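PDB 2NN5: activator of Hsp90 ATPase homologue 1/2-like C-terminal domain-containing protein from Enterococcus faecalis, which is of unknown function but belongs to the AHA1 family, binds magnesium in the crystal and probably shares the helix-grip fold of its relatives. Local coordinates for residues P66-G71 and G77-I82; I51-Y54 and D59-K62; M90-Y95 and L101-D106. All coordinates share one frame; numbering follows the deposited sequence.

Contact 1. Residues P66-G71 and G77-I82; sequences PELEIG and GFWRFI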
# COMPACT_ATOMS: atom_id res chain seq x y z
N PRO A 66 7.77 -6.50 -5.14
CA PRO A 66 8.37 -7.39 -6.12
C PRO A 66 7.48 -8.53 -6.62
O PRO A 66 7.69 -9.04 -7.74
CB PRO A 66 9.62 -7.96 -5.38
CG PRO A 66 9.92 -7.02 -4.39
CD PRO A 66 8.64 -6.35 -3.94
N GLU A 67 6.51 -8.92 -5.80
CA GLU A 67 5.62 -10.05 -6.15
C GLU A 67 4.52 -9.65 -7.11
O GLU A 67 3.82 -10.50 -7.67
CB GLU A 67 4.97 -10.58 -4.88
CG GLU A 67 5.98 -11.30 -3.95
CD GLU A 67 6.80 -10.40 -3.08
OE1 GLU A 67 6.54 -9.17 -2.99
OE2 GLU A 67 7.72 -10.96 -2.43
N LEU A 68 4.33 -8.33 -7.31
CA LEU A 68 3.24 -7.88 -8.19
C LEU A 68 3.67 -7.65 -9.63
O LEU A 68 4.82 -7.31 -9.91
CB LEU A 68 2.64 -6.56 -7.67
CG LEU A 68 1.98 -6.65 -6.29
CD1 LEU A 68 1.48 -5.23 -5.91
CD2 LEU A 68 0.79 -7.56 -6.33
N GLU A 69 2.74 -7.91 -10.55
CA GLU A 69 2.95 -7.50 -11.95
C GLU A 69 1.64 -7.00 -12.53
O GLU A 69 0.57 -7.26 -11.97
CB GLU A 69 3.53 -8.64 -12.81
CG GLU A 69 2.56 -9.76 -13.03
CD GLU A 69 3.12 -10.91 -13.89
OE1 GLU A 69 4.34 -11.15 -13.84
OE2 GLU A 69 2.33 -11.58 -14.61
N ILE A 70 1.74 -6.22 -13.59
CA ILE A 70 0.53 -5.80 -14.30
C ILE A 70 -0.04 -6.99 -15.10
O ILE A 70 0.69 -7.70 -15.83
CB ILE A 70 0.83 -4.63 -15.27
CG1 ILE A 70 1.45 -3.45 -14.53
CG2 ILE A 70 -0.41 -4.25 -16.06
CD1 ILE A 70 0.60 -2.97 -13.33
N GLY A 71 -1.37 -7.15 -14.96
CA GLY A 71 -2.17 -8.02 -15.84
C GLY A 71 -2.58 -7.23 -17.06
O GLY A 71 -2.00 -7.40 -18.14
N GLY A 77 -9.10 -4.01 -15.77
CA GLY A 77 -7.70 -4.40 -15.60
C GLY A 77 -7.55 -5.24 -14.34
O GLY A 77 -8.53 -5.51 -13.59
N PHE A 78 -6.30 -5.58 -14.08
CA PHE A 78 -5.97 -6.43 -12.94
C PHE A 78 -4.46 -6.42 -12.72
O PHE A 78 -3.69 -6.23 -13.66
CB PHE A 78 -6.49 -7.87 -13.10
CG PHE A 78 -5.91 -8.63 -14.27
CD1 PHE A 78 -4.96 -9.61 -14.07
CD2 PHE A 78 -6.44 -8.46 -15.53
CE1 PHE A 78 -4.51 -10.39 -15.11
CE2 PHE A 78 -5.98 -9.21 -16.61
CZ PHE A 78 -4.98 -10.16 -16.38
N TRP A 79 -4.08 -6.67 -11.47
CA TRP A 79 -2.70 -7.03 -11.11
C TRP A 79 -2.63 -8.54 -10.98
O TRP A 79 -3.66 -9.22 -10.85
CB TRP A 79 -2.33 -6.43 -9.78
CG TRP A 79 -2.00 -4.94 -9.85
CD1 TRP A 79 -1.79 -4.13 -10.97
CD2 TRP A 79 -1.77 -4.09 -8.69
NE1 TRP A 79 -1.46 -2.81 -10.55
CE2 TRP A 79 -1.46 -2.78 -9.17
CE3 TRP A 79 -1.82 -4.32 -7.29
CZ2 TRP A 79 -1.15 -1.74 -8.29
CZ3 TRP A 79 -1.52 -3.24 -6.40
CH2 TRP A 79 -1.20 -1.99 -6.93
N ARG A 80 -1.41 -9.06 -10.97
CA ARG A 80 -1.22 -10.47 -10.60
C ARG A 80 -0.25 -10.51 -9.44
O ARG A 80 0.70 -9.69 -9.40
CB ARG A 80 -0.60 -11.26 -11.73
CG ARG A 80 -1.37 -11.32 -13.01
CD ARG A 80 -0.81 -12.44 -13.86
NE ARG A 80 -1.42 -12.50 -15.18
CZ ARG A 80 -0.97 -11.82 -16.23
NH1 ARG A 80 -1.58 -11.97 -17.40
NH2 ARG A 80 0.10 -11.01 -16.12
N PHE A 81 -0.47 -11.45 -8.53
CA PHE A 81 0.46 -11.69 -7.41
C PHE A 81 1.14 -13.01 -7.67
O PHE A 81 0.46 -14.02 -7.87
CB PHE A 81 -0.30 -11.70 -6.09
CG PHE A 81 0.54 -11.99 -4.90
CD1 PHE A 81 1.07 -10.95 -4.15
CD2 PHE A 81 0.76 -13.30 -4.51
CE1 PHE A 81 1.85 -11.20 -3.05
CE2 PHE A 81 1.52 -13.57 -3.41
CZ PHE A 81 2.09 -12.50 -2.67
N ILE A 82 2.47 -13.02 -7.70
CA ILE A 82 3.20 -14.22 -8.10
C ILE A 82 4.24 -14.56 -7.04
O ILE A 82 5.11 -13.73 -6.68
CB ILE A 82 3.96 -13.97 -9.43
CG1 ILE A 82 3.02 -13.44 -10.51
CG2 ILE A 82 4.80 -15.20 -9.79
CD1 ILE A 82 1.97 -14.37 -10.92
O HOH W 1 0.17 -9.08 -18.43
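G71 lies against two flat groups at once: its CA sits over one face of the F78 ring, 3.6 Å from the ring centroid in a CH-pi contact, and over one face of the R80 guanidinium. The F81 ring receives L68 CD2 at its edge, while the W79 indole is met obliquely by L68 CD1, 3.6 Å from CZ3, and by I70 CD1. All belong to an antiparallel beta hairpin whose strand 68-72 is outermost at one end of the sheet. E69 and R80 form a hydrogen-bonded pair, flanked by the non-hydrogen-bonded pairs L68-F81 and I70-W79. The hydrogen bonds from E69 N to R80 O and from R80 N to E69 O both measure 2.9 Å; beyond them, G71 N reaches F78 O through a more bent bond (139° at hydrogen). On the side carrying L68 and F81, L61 of helix 58-64 covers L68 and W79, and W79 NE1 is hydrogen-bonded to L55 O. On the E69-R80 side a salt bridge of 2.8 Å joins OE2 of E69 to NH2 of R80. With CG of E69 between N and carbonyl carbon (chi1 69°), the extended chain brings OE2 across R80, where it is met on its anti side; carboxylate and guanidinium planes stand 77° apart, ruling out a coplanar fork. A water accepts from R80 NH2 at 3.0 Å and donates to both I70 O and G71 O.

Contact 2. Residues I51-Y54 and D59-K62; sequences IWRY and DKLK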
# COMPACT_ATOMS: atom_id res chain seq x y z
N ILE A 51 3.84 9.17 -10.21
CA ILE A 51 3.55 8.13 -9.24
C ILE A 51 2.62 7.09 -9.87
O ILE A 51 2.73 5.90 -9.59
CB ILE A 51 2.95 8.76 -7.99
CG1 ILE A 51 4.03 9.62 -7.31
CG2 ILE A 51 2.40 7.66 -7.08
CD1 ILE A 51 3.46 10.63 -6.39
N TRP A 52 1.70 7.52 -10.74
CA TRP A 52 0.77 6.58 -11.39
C TRP A 52 1.53 5.47 -12.14
O TRP A 52 1.05 4.32 -12.21
CB TRP A 52 -0.11 7.35 -12.37
CG TRP A 52 -1.07 6.51 -13.09
CD1 TRP A 52 -1.03 6.17 -14.43
CD2 TRP A 52 -2.29 5.94 -12.57
NE1 TRP A 52 -2.14 5.43 -14.75
CE2 TRP A 52 -2.93 5.27 -13.63
CE3 TRP A 52 -2.88 5.91 -11.29
CZ2 TRP A 52 -4.15 4.55 -13.45
CZ3 TRP A 52 -4.10 5.23 -11.12
CH2 TRP A 52 -4.71 4.59 -12.19
N ARG A 53 2.70 5.78 -12.68
CA ARG A 53 3.44 4.76 -13.44
C ARG A 53 3.87 3.64 -12.51
O ARG A 53 4.01 2.52 -12.96
CB ARG A 53 4.66 5.35 -14.15
CG ARG A 53 4.22 6.50 -15.14
CD ARG A 53 5.39 7.06 -15.97
NE ARG A 53 6.00 5.96 -16.70
CZ ARG A 53 7.21 6.02 -17.29
NH1 ARG A 53 7.68 4.94 -17.90
NH2 ARG A 53 7.91 7.16 -17.24
N TYR A 54 4.11 3.95 -11.21
CA TYR A 54 4.53 2.91 -10.28
C TYR A 54 3.39 1.98 -9.89
O TYR A 54 3.65 0.95 -9.26
CB TYR A 54 5.16 3.56 -9.03
CG TYR A 54 6.52 4.14 -9.35
CD1 TYR A 54 6.63 5.41 -9.93
CD2 TYR A 54 7.69 3.42 -9.08
CE1 TYR A 54 7.86 5.93 -10.29
CE2 TYR A 54 8.94 3.96 -9.38
CZ TYR A 54 9.01 5.21 -9.99
OH TYR A 54 10.25 5.74 -10.33
N ASP A 59 7.74 -2.95 -14.39
CA ASP A 59 9.13 -2.75 -13.96
C ASP A 59 9.20 -1.77 -12.80
O ASP A 59 10.15 -1.81 -12.00
CB ASP A 59 9.95 -2.25 -15.12
CG ASP A 59 10.23 -3.35 -16.16
OD1 ASP A 59 9.89 -4.55 -15.96
OD2 ASP A 59 10.84 -2.98 -17.19
N LYS A 60 8.21 -0.88 -12.73
CA LYS A 60 8.18 0.07 -11.61
C LYS A 60 7.48 -0.51 -10.38
O LYS A 60 7.93 -0.36 -9.24
CB LYS A 60 7.49 1.36 -12.03
CG LYS A 60 8.38 2.19 -12.96
CD LYS A 60 7.65 3.40 -13.43
CE LYS A 60 8.44 4.23 -14.44
NZ LYS A 60 9.34 5.10 -13.67
N LEU A 61 6.40 -1.22 -10.63
CA LEU A 61 5.65 -1.87 -9.55
C LEU A 61 6.61 -2.81 -8.81
O LEU A 61 6.63 -2.82 -7.56
CB LEU A 61 4.48 -2.62 -10.21
CG LEU A 61 3.45 -3.25 -9.35
CD1 LEU A 61 2.94 -2.35 -8.24
CD2 LEU A 61 2.35 -3.83 -10.19
N LYS A 62 7.44 -3.55 -9.53
CA LYS A 62 8.35 -4.48 -8.85
C LYS A 62 9.43 -3.79 -8.02
O LYS A 62 10.06 -4.43 -7.21
CB LYS A 62 8.97 -5.46 -9.83
CG LYS A 62 7.94 -6.47 -10.36
CD LYS A 62 8.68 -7.54 -11.17
CE LYS A 62 7.76 -8.66 -11.62
NZ LYS A 62 7.03 -9.27 -10.42
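K60 lays its aliphatic chain across the Y54 ring, and each of its carbons has a partner on segment 51-54. CB begins the contact, 3.6 Å from Y54 CD2. CG moves along the same side, 4.0 Å from Y54 CE2, and CD comes to rest above the middle of the ring, 4.0 Å from the Y54 centroid and 7° off its normal, a clear CH-pi contact. CD also touches the neighbouring residue, 3.6 Å from R53 CB. The chain is extended through chi2 and chi3, which lifts CE off the ring face to lie over the centre of the R53 guanidinium, 3.6 Å from R53 CZ. There the chain bends (chi4 -83°), and K60 NZ turns back to lie 3.5 Å from Y54 OH. Beside this, L61 CA makes a CA-H...O contact with Y54 O, an oxygen that also accepts from W64 NE1. Helices 48-56 and 58-64 follow each other in the chain between strands 35-44 and 68-72, and Y54 also packs on L152, V155 and V156 of helix 138-157. R53 NH2 and K60 NZ, both presumably cationic, are 4.4 Å apart, but E57 forms a salt bridge with R53 NE and probably offsets part of that charge. The helices are therefore joined here mainly by methylene groups packed on flat pi systems, the lysine acting through its hydrocarbon more than its charge.

Contact 3. Residues M90-Y95 and L101-D106; sequences MPFTDY and LGVTWD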
# COMPACT_ATOMS: atom_id res chain seq x y z
N MSE A 90 -5.76 -10.21 -9.40
CA MSE A 90 -6.39 -9.24 -8.50
C MSE A 90 -7.14 -8.20 -9.35
O MSE A 90 -6.52 -7.24 -9.82
CB MSE A 90 -5.30 -8.56 -7.67
CG MSE A 90 -4.42 -9.57 -6.92
SE MSE A 90 -2.83 -8.77 -6.15
CE MSE A 90 -2.59 -10.12 -4.75
N PRO A 91 -8.42 -8.45 -9.62
CA PRO A 91 -9.12 -7.52 -10.48
C PRO A 91 -9.21 -6.09 -9.92
O PRO A 91 -9.38 -5.87 -8.72
CB PRO A 91 -10.51 -8.18 -10.64
CG PRO A 91 -10.25 -9.64 -10.34
CD PRO A 91 -9.23 -9.63 -9.27
N PHE A 92 -9.09 -5.12 -10.82
CA PHE A 92 -9.35 -3.72 -10.44
C PHE A 92 -10.85 -3.56 -10.18
O PHE A 92 -11.68 -4.02 -10.96
CB PHE A 92 -8.99 -2.75 -11.54
CG PHE A 92 -7.51 -2.72 -11.87
CD1 PHE A 92 -6.54 -3.31 -11.04
CD2 PHE A 92 -7.06 -2.06 -13.03
CE1 PHE A 92 -5.17 -3.18 -11.32
CE2 PHE A 92 -5.73 -1.98 -13.32
CZ PHE A 92 -4.75 -2.55 -12.49
N THR A 93 -11.18 -2.87 -9.10
CA THR A 93 -12.57 -2.58 -8.81
C THR A 93 -12.88 -1.13 -9.18
O THR A 93 -14.06 -0.76 -9.28
CB THR A 93 -12.87 -2.81 -7.29
OG1 THR A 93 -11.97 -2.00 -6.51
CG2 THR A 93 -12.66 -4.32 -6.92
N ASP A 94 -11.86 -0.32 -9.43
CA ASP A 94 -12.08 1.04 -9.94
C ASP A 94 -10.77 1.52 -10.58
O ASP A 94 -9.67 1.11 -10.17
CB ASP A 94 -12.47 1.98 -8.81
CG ASP A 94 -13.58 2.93 -9.24
OD1 ASP A 94 -13.93 2.97 -10.46
OD2 ASP A 94 -14.13 3.58 -8.35
N TYR A 95 -10.88 2.39 -11.58
CA TYR A 95 -9.73 2.79 -12.37
C TYR A 95 -9.98 4.15 -12.99
O TYR A 95 -10.93 4.29 -13.74
CB TYR A 95 -9.49 1.75 -13.49
CG TYR A 95 -8.25 2.02 -14.30
CD1 TYR A 95 -7.02 1.41 -13.98
CD2 TYR A 95 -8.29 2.84 -15.44
CE1 TYR A 95 -5.85 1.65 -14.75
CE2 TYR A 95 -7.14 3.07 -16.19
CZ TYR A 95 -5.95 2.46 -15.86
OH TYR A 95 -4.81 2.68 -16.60
N LEU A 101 -7.12 4.09 -8.12
CA LEU A 101 -7.05 2.68 -8.47
C LEU A 101 -7.54 1.88 -7.29
O LEU A 101 -7.00 2.02 -6.20
CB LEU A 101 -5.58 2.26 -8.76
CG LEU A 101 -5.39 0.82 -9.20
CD1 LEU A 101 -6.06 0.51 -10.58
CD2 LEU A 101 -3.89 0.50 -9.27
N GLY A 102 -8.57 1.05 -7.51
CA GLY A 102 -9.00 0.12 -6.48
C GLY A 102 -8.74 -1.29 -6.96
O GLY A 102 -8.97 -1.60 -8.12
N VAL A 103 -8.24 -2.13 -6.07
CA VAL A 103 -7.80 -3.51 -6.42
C VAL A 103 -8.26 -4.50 -5.38
O VAL A 103 -8.24 -4.20 -4.19
CB VAL A 103 -6.22 -3.58 -6.53
CG1 VAL A 103 -5.81 -4.87 -7.21
CG2 VAL A 103 -5.64 -2.40 -7.29
N THR A 104 -8.71 -5.65 -5.86
CA THR A 104 -9.07 -6.68 -4.90
C THR A 104 -7.80 -7.18 -4.21
O THR A 104 -6.72 -7.26 -4.75
CB THR A 104 -10.07 -7.75 -5.44
OG1 THR A 104 -9.65 -9.10 -5.24
CG2 THR A 104 -10.59 -7.42 -6.81
N TRP A 105 -7.95 -7.42 -2.91
CA TRP A 105 -6.81 -7.84 -2.12
C TRP A 105 -7.26 -8.83 -1.05
O TRP A 105 -7.99 -8.45 -0.13
CB TRP A 105 -6.14 -6.64 -1.47
CG TRP A 105 -4.90 -7.02 -0.76
CD1 TRP A 105 -4.72 -7.11 0.60
CD2 TRP A 105 -3.66 -7.31 -1.36
NE1 TRP A 105 -3.42 -7.51 0.87
CE2 TRP A 105 -2.74 -7.62 -0.33
CE3 TRP A 105 -3.21 -7.31 -2.69
CZ2 TRP A 105 -1.39 -7.94 -0.59
CZ3 TRP A 105 -1.88 -7.62 -2.95
CH2 TRP A 105 -0.98 -7.95 -1.91
N ASP A 106 -6.85 -10.09 -1.19
CA ASP A 106 -7.28 -11.13 -0.22
C ASP A 106 -8.84 -11.08 -0.35
O ASP A 106 -9.41 -11.05 -1.48
CB ASP A 106 -6.74 -10.77 1.21
CG ASP A 106 -6.67 -11.96 2.19
OD1 ASP A 106 -7.74 -12.49 2.56
OD2 ASP A 106 -5.53 -12.28 2.68
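G102 O receives T93 N at 2.7 Å, with the donor 52° out of the carbonyl plane, and also draws a weak bond from D94 N at 3.4 Å. In return G102 N donates to D94 O, 2.9 Å away and nearly straight. Further along, T104 N reaches P91 O at 2.9 Å. Two consecutive residues, T93 and D94, facing the single residue G102 make a classic beta bulge, and the register between strands 86-96 and 100-105 of this antiparallel hairpin shifts by one as the chain turns a corner at T93. On either side of the bulge the pairs F92-V103 and Y95-L101 are non-hydrogen-bonded, and all four side chains lie on the same face. With CG of L101 opposite its backbone N, the second torsion (chi2 65°) turns CD1 over the centre of the F92 ring, 3.5 Å from the centroid and 4° off the normal. That methyl also touches Y95 CD1 at 3.6 Å, bridging two aromatic rings. V103 divides its methyls: CG2 lies 4.0 Å from F92 CD1, and CG1 is 3.8 Å from M90 CB. Outside the hairpin, the F92 and W79 rings pack edge-to-face, as do those of Y95 and W52.

Contacts 1 and 3 are two hairpins of one antiparallel sheet, their centres 11 Å apart. They are joined by the pairing of strands 78-83 and 86-96: W79 O lies 2.7 Å from M90 N, and G77 O 2.9 Å from F92 N. Contact 2, also 11 Å from contact 1, brings in the helices: L61 CD2 packs 3.7 Å from L68 CB, and K62 NZ lies 3.0 Å from L68 O, a probable hydrogen bond. Contacts 2 and 3 are 16 Å apart but meet through W52 CZ2 and Y95 CE1, at 3.6 Å. All three lie away from the magnesium-binding residue E164; the R53 side chain is about 13 Å from a bound magnesium ion.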